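Local coordinates for protein exodeoxyribonuclease III (Methanosarcina mazei, PDB 5J8N) that probably cleaves DNA at abasic sites and trims double-stranded DNA from its 3' ends, as a magnesium-dependent nuclease of the AP/ExoA family, at residues G21-D24 / L25-H29. The protein carries 3 engineered substitutions. Sequence-based numbering, arbitrary orientation.
Sequences GFLD and LLLEH
Phe-22 and Leu-26 meet one turn apart on the short helix 22-27, which packs on a beta sheet of the DNase I-like fold. With CG anti to the backbone N (chi1 174°), the Phe-22 ring lies beside its carbonyl carbon, on the side of Leu-26. Leu-26 CD2 approaches the ring obliquely, 4.0 Å from Phe-22 CE2. Leu-25 CD2 lies more loosely near Phe-22 CE1, at 4.5 Å. Phe-22, Leu-25 and Leu-26 all touch Val-34 of strand 33-37. Phe-22 and Leu-25 also reach Trp-9 of strand 3-10, so this buried face joins the helix to two neighbouring strands. Leu-23 and Leu-27 form a second, more exposed row. They lie side by side and point the same way, with Leu-23 CG 3.9 Å from Leu-27 CD1.

Successive i to i+4 backbone bonds run under these side chains. Gly-21 is the N-cap, and its O accepts the first bond, from Leu-25 N at 2.9 Å. Leu-26 N bonds in turn to Phe-22 O. The Glu-28 N to Asp-24 O bond is weak, and His-29 is the first residue to leave helical phi/psi, with positive phi. Leu-27 N makes a straighter bond to Leu-23 O, with an N-H...O angle of 170°. Leu-27 CB and CG both lie 3.3 Å from Leu-23 O.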
loop_
_atom_site.group_PDB
_atom_site.type_symbol
_atom_site.label_atom_id
_atom_site.label_comp_id
_atom_site.label_asym_id
_atom_site.label_seq_id
_atom_site.Cartn_x
_atom_site.Cartn_y
_atom_site.Cartn_z
ATOM N N GLY A 21 13.776 -5.483 11.497
ATOM C CA GLY A 21 13.237 -6.682 10.874
ATOM C C GLY A 21 12.962 -6.584 9.399
ATOM O O GLY A 21 12.640 -7.626 8.775
ATOM N N PHE A 22 12.940 -5.375 8.831
ATOM C CA PHE A 22 12.621 -5.321 7.426
ATOM C C PHE A 22 13.617 -6.144 6.615
ATOM O O PHE A 22 13.209 -6.837 5.664
ATOM C CB PHE A 22 12.561 -3.873 6.897
ATOM C CG PHE A 22 12.369 -3.855 5.416
ATOM C CD1 PHE A 22 11.135 -4.229 4.904
ATOM C CD2 PHE A 22 13.453 -3.674 4.568
ATOM C CE1 PHE A 22 10.954 -4.352 3.539
ATOM C CE2 PHE A 22 13.246 -3.759 3.183
ATOM C CZ PHE A 22 12.038 -4.113 2.706
ATOM N N LEU A 23 14.898 -6.078 6.934
ATOM C CA LEU A 23 15.867 -6.830 6.177
ATOM C C LEU A 23 15.604 -8.315 6.356
ATOM O O LEU A 23 15.764 -9.105 5.416
ATOM C CB LEU A 23 17.281 -6.478 6.615
ATOM C CG LEU A 23 18.379 -6.318 5.602
ATOM C CD1 LEU A 23 17.975 -5.278 4.574
ATOM C CD2 LEU A 23 19.560 -5.844 6.440
ATOM N N ASP A 24 15.228 -8.720 7.563
ATOM C CA ASP A 24 14.925 -10.147 7.750
ATOM C C ASP A 24 13.790 -10.579 6.821
ATOM O O ASP A 24 13.842 -11.657 6.196
ATOM C CB ASP A 24 14.523 -10.470 9.201
ATOM C CG ASP A 24 15.604 -10.152 10.217
ATOM O OD1 ASP A 24 16.802 -10.049 9.871
ATOM O OD2 ASP A 24 15.197 -9.996 11.373
ATOM N N LEU A 25 12.768 -9.725 6.719
ATOM C CA LEU A 25 11.622 -10.064 5.892
ATOM C C LEU A 25 12.056 -10.205 4.443
ATOM O O LEU A 25 11.682 -11.139 3.744
ATOM C CB LEU A 25 10.560 -8.990 6.027
ATOM C CG LEU A 25 9.257 -9.093 5.263
ATOM C CD1 LEU A 25 8.155 -8.286 5.982
ATOM C CD2 LEU A 25 9.496 -8.558 3.898
ATOM N N LEU A 26 12.870 -9.276 3.977
ATOM C CA LEU A 26 13.284 -9.318 2.588
ATOM C C LEU A 26 14.228 -10.466 2.313
ATOM O O LEU A 26 13.987 -11.245 1.368
ATOM C CB LEU A 26 13.924 -7.957 2.232
ATOM C CG LEU A 26 14.320 -7.782 0.777
ATOM C CD1 LEU A 26 13.167 -7.961 -0.203
ATOM C CD2 LEU A 26 14.965 -6.378 0.655
ATOM N N LEU A 27 15.275 -10.624 3.125
ATOM C CA LEU A 27 16.327 -11.590 2.839
ATOM C C LEU A 27 15.899 -13.061 3.044
ATOM O O LEU A 27 16.622 -13.960 2.640
ATOM C CB LEU A 27 17.545 -11.324 3.723
ATOM C CG LEU A 27 18.242 -9.985 3.445
ATOM C CD1 LEU A 27 19.445 -9.892 4.325
ATOM C CD2 LEU A 27 18.639 -9.875 1.994
ATOM N N GLU A 28 14.742 -13.258 3.663
ATOM C CA GLU A 28 14.190 -14.590 3.808
ATOM C C GLU A 28 13.749 -15.161 2.447
ATOM O O GLU A 28 13.619 -16.378 2.276
ATOM C CB GLU A 28 12.990 -14.530 4.776
ATOM C CG GLU A 28 12.488 -15.907 5.206
ATOM C CD GLU A 28 11.373 -15.794 6.217
ATOM O OE1 GLU A 28 10.494 -14.914 6.107
ATOM O OE2 GLU A 28 11.421 -16.642 7.138
ATOM N N HIS A 29 13.492 -14.271 1.501
ATOM C CA HIS A 29 13.065 -14.685 0.137
ATOM C C HIS A 29 11.687 -15.360 0.093
ATOM O O HIS A 29 11.355 -16.033 -0.871
ATOM C CB HIS A 29 14.134 -15.572 -0.492
ATOM C CG HIS A 29 15.205 -14.780 -1.145
ATOM N ND1 HIS A 29 15.268 -14.641 -2.512
ATOM C CD2 HIS A 29 16.173 -13.993 -0.632
ATOM C CE1 HIS A 29 16.278 -13.848 -2.817
ATOM N NE2 HIS A 29 16.841 -13.441 -1.695
#